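PDB 3DBX: CD1-2 antigen from Gallus gallus, which probably presents lipid antigens to T cells, as a CD1-family relative of the MHC class I proteins with a lipid-binding groove above an immunoglobulin-like domain. Local coordinates for residues 27-40 with 43-57. Numbering follows the deposited sequence.
Sequences TELTGMALLADVPI and LDPHTWNLNICRPWV. With NAG (2-acetamido-2-deoxy-beta-D-glucopyranose), chain D.
Leu43 N donates to Gly31 O over 2.8 Å, nearly straight at 174°, and Cys53 N reaches Ile40 O over 3.0 Å; these two backbone hydrogen bonds join residues 27-40 to residues 43-57. The first ties strand 38-43 to strand 27-35, the second ties it to Cys53, just past the end of the outermost strand 50-52, so both lie at this margin of the antiparallel platform of the MHC-I-like domain. From Leu43 O onward, waters stand in for direct bonds: water 2 links Gly31 N with Leu43 O, and water 1 links Leu29 N with Pro45 O. On the turn, Asp44 OD1 accepts a hydrogen bond from N2 of the N-acetylglucosamine borne by Asn51, a second hold on the first sugar, besides its covalent bond to Asn51 ND2.

Packing gathers at two sites. Leu29 CD1 sits 3.3 Å from the centroid of the five-membered ring of Trp48, only 7° off the ring normal, a CH-pi contact over the face. The first torsion of Leu29 (chi1 -62°, CG anti to the carbonyl carbon) carries CD1 over the indole. Leu29 CB lies 3.6 Å from Leu43 CD2. Ile81 of helix 77-89 touches both Leu29 and Trp48.

At the far end, Ile40 CD1 approaches Trp56 CH2 to 3.4 Å, the two side chains crossing at about a right angle, while Ile40 CG2 lies 3.7 Å from Val57 CG1. Val38 CG1 meets the edge of the Arg54 guanidinium, 3.7 Å from NE. Trp56 also packs on Leu177 of helix 156-180.

Pro39 O is buried without a polar partner, Cys53 CB lying against it. The chemistry thus implies a platform margin joined by few direct bonds, extended by water where the strands part, and closed by apolar packing that links it to both groove helices.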
loop_
_atom_site.group_PDB
_atom_site.type_symbol
_atom_site.label_atom_id
_atom_site.label_comp_id
_atom_site.label_asym_id
_atom_site.label_seq_id
_atom_site.Cartn_x
_atom_site.Cartn_y
_atom_site.Cartn_z
ATOM N N THR A 27 18.508 15.549 -2.960
ATOM C CA THR A 27 17.663 14.414 -3.267
ATOM C C THR A 27 17.215 13.815 -1.951
ATOM O O THR A 27 18.021 13.633 -1.029
ATOM C CB THR A 27 18.399 13.311 -4.079
ATOM O OG1 THR A 27 19.188 13.902 -5.114
ATOM C CG2 THR A 27 17.395 12.358 -4.705
ATOM N N GLU A 28 15.928 13.498 -1.873
ATOM C CA GLU A 28 15.405 12.725 -0.781
ATOM C C GLU A 28 14.907 11.418 -1.382
ATOM O O GLU A 28 14.170 11.398 -2.370
ATOM C CB GLU A 28 14.283 13.487 -0.070
ATOM N N LEU A 29 15.314 10.304 -0.809
ATOM C CA LEU A 29 14.881 9.037 -1.396
ATOM C C LEU A 29 14.017 8.219 -0.468
ATOM O O LEU A 29 14.215 8.216 0.741
ATOM C CB LEU A 29 16.077 8.187 -1.822
ATOM C CG LEU A 29 17.075 8.647 -2.892
ATOM C CD1 LEU A 29 18.225 7.653 -2.898
ATOM C CD2 LEU A 29 16.433 8.689 -4.260
ATOM N N THR A 30 13.073 7.501 -1.059
ATOM C CA THR A 30 12.426 6.380 -0.384
ATOM C C THR A 30 12.374 5.229 -1.369
ATOM O O THR A 30 12.351 5.440 -2.584
ATOM C CB THR A 30 10.971 6.722 0.071
ATOM O OG1 THR A 30 10.189 7.070 -1.075
ATOM C CG2 THR A 30 10.972 7.894 1.037
ATOM N N GLY A 31 12.387 4.014 -0.850
ATOM C CA GLY A 31 12.215 2.850 -1.706
ATOM C C GLY A 31 11.968 1.604 -0.884
ATOM O O GLY A 31 12.452 1.465 0.258
ATOM N N MET A 32 11.195 0.707 -1.469
ATOM C CA MET A 32 10.831 -0.559 -0.811
ATOM C C MET A 32 10.843 -1.699 -1.790
ATOM O O MET A 32 10.470 -1.517 -2.932
ATOM C CB MET A 32 9.424 -0.456 -0.255
ATOM C CG MET A 32 9.096 -1.623 0.674
ATOM S SD MET A 32 7.464 -1.397 1.305
ATOM C CE MET A 32 7.597 0.213 2.052
ATOM N N ALA A 33 11.277 -2.873 -1.337
ATOM C CA ALA A 33 11.110 -4.103 -2.087
ATOM C C ALA A 33 10.143 -5.014 -1.341
ATOM O O ALA A 33 10.283 -5.201 -0.124
ATOM C CB ALA A 33 12.456 -4.802 -2.266
ATOM N N LEU A 34 9.216 -5.629 -2.079
ATOM C CA LEU A 34 8.154 -6.481 -1.495
ATOM C C LEU A 34 8.129 -7.832 -2.175
ATOM O O LEU A 34 8.297 -7.897 -3.373
ATOM C CB LEU A 34 6.759 -5.841 -1.721
ATOM C CG LEU A 34 6.330 -4.529 -1.075
ATOM C CD1 LEU A 34 4.977 -4.175 -1.658
ATOM C CD2 LEU A 34 6.117 -4.718 0.381
ATOM N N LEU A 35 7.915 -8.892 -1.398
ATOM C CA LEU A 35 7.492 -10.174 -1.923
ATOM C C LEU A 35 6.104 -10.393 -1.327
ATOM O O LEU A 35 5.972 -10.333 -0.108
ATOM C CB LEU A 35 8.465 -11.307 -1.522
ATOM C CG LEU A 35 8.223 -12.683 -2.153
ATOM C CD1 LEU A 35 8.457 -12.656 -3.644
ATOM C CD2 LEU A 35 9.072 -13.795 -1.495
ATOM N N ALA A 36 5.088 -10.649 -2.165
ATOM C CA ALA A 36 3.672 -10.515 -1.771
ATOM C C ALA A 36 3.445 -9.135 -1.107
ATOM O O ALA A 36 3.776 -8.117 -1.713
ATOM C CB ALA A 36 3.225 -11.680 -0.852
ATOM N N ASP A 37 2.938 -9.095 0.120
ATOM C CA ASP A 37 2.828 -7.815 0.875
ATOM C C ASP A 37 3.866 -7.697 1.976
ATOM O O ASP A 37 3.749 -6.861 2.862
ATOM C CB ASP A 37 1.408 -7.633 1.477
ATOM C CG ASP A 37 0.930 -8.827 2.272
ATOM O OD1 ASP A 37 1.658 -9.837 2.367
ATOM O OD2 ASP A 37 -0.198 -8.751 2.817
ATOM N N VAL A 38 4.895 -8.531 1.923
ATOM C CA VAL A 38 5.903 -8.556 2.974
ATOM C C VAL A 38 7.050 -7.691 2.480
ATOM O O VAL A 38 7.622 -8.006 1.432
ATOM C CB VAL A 38 6.455 -9.987 3.155
ATOM C CG1 VAL A 38 7.581 -10.001 4.215
ATOM C CG2 VAL A 38 5.309 -10.955 3.518
ATOM N N PRO A 39 7.357 -6.600 3.207
ATOM C CA PRO A 39 8.529 -5.759 2.956
ATOM C C PRO A 39 9.798 -6.573 3.192
ATOM O O PRO A 39 9.960 -7.159 4.261
ATOM C CB PRO A 39 8.395 -4.681 4.017
ATOM C CG PRO A 39 6.897 -4.640 4.323
ATOM C CD PRO A 39 6.563 -6.085 4.344
ATOM N N ILE A 40 10.660 -6.654 2.182
ATOM C CA ILE A 40 11.894 -7.469 2.228
ATOM C C ILE A 40 13.083 -6.559 2.543
ATOM O O ILE A 40 13.970 -6.917 3.331
ATOM C CB ILE A 40 12.112 -8.234 0.857
ATOM C CG1 ILE A 40 11.071 -9.323 0.687
ATOM C CG2 ILE A 40 13.454 -8.880 0.775
ATOM C CD1 ILE A 40 10.768 -10.057 1.958
ATOM N N LEU A 43 14.843 1.128 1.609
ATOM C CA LEU A 43 15.977 1.999 1.423
ATOM C C LEU A 43 16.032 2.962 2.616
ATOM O O LEU A 43 15.006 3.541 2.981
ATOM C CB LEU A 43 15.839 2.737 0.085
ATOM C CG LEU A 43 16.983 3.668 -0.336
ATOM C CD1 LEU A 43 18.129 2.841 -0.823
ATOM C CD2 LEU A 43 16.562 4.675 -1.422
ATOM N N ASP A 44 17.194 3.122 3.248
ATOM C CA ASP A 44 17.288 4.121 4.319
ATOM C C ASP A 44 17.530 5.493 3.705
ATOM O O ASP A 44 18.519 5.673 2.997
ATOM C CB ASP A 44 18.369 3.804 5.360
ATOM C CG ASP A 44 18.400 4.838 6.487
ATOM O OD1 ASP A 44 17.446 4.882 7.291
ATOM O OD2 ASP A 44 19.362 5.633 6.563
ATOM N N PRO A 45 16.615 6.459 3.953
ATOM C CA PRO A 45 16.681 7.777 3.325
ATOM C C PRO A 45 17.951 8.552 3.635
ATOM O O PRO A 45 18.379 9.377 2.827
ATOM C CB PRO A 45 15.466 8.499 3.918
ATOM C CG PRO A 45 14.520 7.368 4.247
ATOM C CD PRO A 45 15.430 6.348 4.823
ATOM N N HIS A 46 18.543 8.273 4.794
ATOM C CA HIS A 46 19.678 9.029 5.288
ATOM C C HIS A 46 21.001 8.513 4.738
ATOM O O HIS A 46 21.903 9.297 4.495
ATOM C CB HIS A 46 19.690 9.031 6.823
ATOM C CG HIS A 46 18.412 9.525 7.437
ATOM N ND1 HIS A 46 18.192 10.857 7.734
ATOM C CD2 HIS A 46 17.287 8.866 7.808
ATOM C CE1 HIS A 46 16.987 10.995 8.260
ATOM N NE2 HIS A 46 16.416 9.803 8.314
ATOM N N THR A 47 21.093 7.199 4.528
ATOM C CA THR A 47 22.344 6.529 4.161
ATOM C C THR A 47 22.344 5.948 2.743
ATOM O O THR A 47 23.404 5.663 2.187
ATOM C CB THR A 47 22.635 5.360 5.126
ATOM O OG1 THR A 47 21.599 4.374 5.019
ATOM C CG2 THR A 47 22.736 5.844 6.578
ATOM N N TRP A 48 21.143 5.764 2.188
ATOM C CA TRP A 48 20.880 5.100 0.889
ATOM C C TRP A 48 21.309 3.641 0.807
ATOM O O TRP A 48 21.448 3.080 -0.289
ATOM C CB TRP A 48 21.455 5.853 -0.310
ATOM C CG TRP A 48 20.971 7.253 -0.514
ATOM C CD1 TRP A 48 19.976 7.903 0.163
ATOM C CD2 TRP A 48 21.456 8.166 -1.494
ATOM N NE1 TRP A 48 19.831 9.179 -0.329
ATOM C CE2 TRP A 48 20.728 9.364 -1.347
ATOM C CE3 TRP A 48 22.445 8.088 -2.484
ATOM C CZ2 TRP A 48 20.956 10.478 -2.154
ATOM C CZ3 TRP A 48 22.677 9.196 -3.282
ATOM C CH2 TRP A 48 21.936 10.375 -3.112
ATOM N N ASN A 49 21.524 3.024 1.960
ATOM C CA ASN A 49 21.766 1.597 1.982
ATOM C C ASN A 49 20.418 0.861 2.080
ATOM O O ASN A 49 19.416 1.441 2.524
ATOM C CB ASN A 49 22.763 1.222 3.094
ATOM C CG ASN A 49 24.160 1.876 2.890
ATOM O OD1 ASN A 49 24.793 1.735 1.829
ATOM N ND2 ASN A 49 24.640 2.584 3.921
ATOM N N LEU A 50 20.392 -0.389 1.625
ATOM C CA LEU A 50 19.194 -1.215 1.700
ATOM C C LEU A 50 19.129 -1.925 3.043
ATOM O O LEU A 50 19.923 -2.826 3.306
ATOM C CB LEU A 50 19.156 -2.215 0.534
ATOM C CG LEU A 50 18.597 -1.548 -0.726
ATOM C CD1 LEU A 50 19.154 -2.146 -1.995
ATOM C CD2 LEU A 50 17.081 -1.577 -0.747
ATOM N N ASN A 51 18.222 -1.471 3.907
ATOM C CA ASN A 51 17.916 -2.168 5.154
ATOM C C ASN A 51 17.176 -3.462 4.814
ATOM O O ASN A 51 16.280 -3.458 3.982
ATOM C CB ASN A 51 17.040 -1.306 6.082
ATOM C CG ASN A 51 17.839 -0.322 6.925
ATOM O OD1 ASN A 51 18.935 0.106 6.535
ATOM N ND2 ASN A 51 17.262 0.053 8.107
ATOM N N ILE A 52 17.581 -4.564 5.435
ATOM C CA ILE A 52 16.847 -5.828 5.362
ATOM C C ILE A 52 15.845 -5.965 6.531
ATOM O O ILE A 52 16.230 -5.830 7.701
ATOM C CB ILE A 52 17.817 -7.003 5.309
ATOM C CG1 ILE A 52 18.306 -7.174 3.874
ATOM C CG2 ILE A 52 17.136 -8.271 5.744
ATOM C CD1 ILE A 52 19.796 -7.198 3.762
ATOM N N CYS A 53 14.580 -6.257 6.202
ATOM C CA CYS A 53 13.465 -6.130 7.135
ATOM C C CYS A 53 13.131 -7.399 7.900
ATOM O O CYS A 53 12.414 -7.346 8.903
ATOM C CB CYS A 53 12.203 -5.698 6.400
ATOM S SG CYS A 53 12.318 -4.177 5.437
ATOM N N ARG A 54 13.606 -8.538 7.413
ATOM C CA ARG A 54 13.241 -9.828 8.012
ATOM C C ARG A 54 14.478 -10.639 8.329
ATOM O O ARG A 54 15.426 -10.599 7.553
ATOM C CB ARG A 54 12.306 -10.621 7.082
ATOM C CG ARG A 54 11.006 -9.906 6.766
ATOM C CD ARG A 54 10.075 -9.963 7.952
ATOM N NE ARG A 54 8.814 -9.301 7.660
ATOM C CZ ARG A 54 8.240 -8.398 8.448
ATOM N NH1 ARG A 54 8.810 -8.066 9.608
ATOM N NH2 ARG A 54 7.086 -7.839 8.091
ATOM N N PRO A 55 14.467 -11.384 9.472
ATOM C CA PRO A 55 15.631 -12.177 9.876
ATOM C C PRO A 55 15.965 -13.327 8.914
ATOM O O PRO A 55 17.122 -13.759 8.875
ATOM C CB PRO A 55 15.243 -12.705 11.273
ATOM C CG PRO A 55 14.122 -11.821 11.732
ATOM C CD PRO A 55 13.378 -11.498 10.464
ATOM N N TRP A 56 14.973 -13.801 8.152
ATOM C CA TRP A 56 15.170 -14.833 7.108
ATOM C C TRP A 56 15.674 -14.286 5.748
ATOM O O TRP A 56 15.996 -15.069 4.856
ATOM C CB TRP A 56 13.878 -15.668 6.907
ATOM C CG TRP A 56 12.647 -14.855 6.479
ATOM C CD1 TRP A 56 11.668 -14.371 7.292
ATOM C CD2 TRP A 56 12.295 -14.446 5.151
ATOM N NE1 TRP A 56 10.733 -13.673 6.560
ATOM C CE2 TRP A 56 11.103 -13.695 5.244
ATOM C CE3 TRP A 56 12.876 -14.632 3.895
ATOM C CZ2 TRP A 56 10.479 -13.146 4.134
ATOM C CZ3 TRP A 56 12.266 -14.075 2.799
ATOM C CH2 TRP A 56 11.076 -13.348 2.921
ATOM N N VAL A 57 15.733 -12.957 5.589
ATOM C CA VAL A 57 16.122 -12.313 4.316
ATOM C C VAL A 57 17.653 -12.136 4.043
ATOM O O VAL A 57 18.082 -12.101 2.874
ATOM C CB VAL A 57 15.398 -10.927 4.153
ATOM C CG1 VAL A 57 16.043 -10.065 3.069
ATOM C CG2 VAL A 57 13.920 -11.100 3.840
HETATM C C1 NAG D . 17.771 1.186 8.883
HETATM C C2 NAG D . 16.599 2.016 9.467
HETATM C C3 NAG D . 17.083 3.078 10.467
HETATM C C4 NAG D . 17.949 2.451 11.567
HETATM C C5 NAG D . 19.065 1.596 10.942
HETATM C C6 NAG D . 19.743 0.743 12.014
HETATM C C7 NAG D . 14.854 2.132 7.685
HETATM C C8 NAG D . 13.864 3.077 7.063
HETATM N N2 NAG D . 15.803 2.697 8.455
HETATM O O3 NAG D . 15.973 3.768 11.016
HETATM O O4 NAG D . 18.470 3.444 12.443
HETATM O O5 NAG D . 18.593 0.697 9.941
HETATM O O6 NAG D . 21.059 0.400 11.632
HETATM O O7 NAG D . 14.767 0.922 7.471
HETATM O O HOH W 1 17.168 10.809 1.189
HETATM O O HOH W 2 12.699 4.245 2.111
#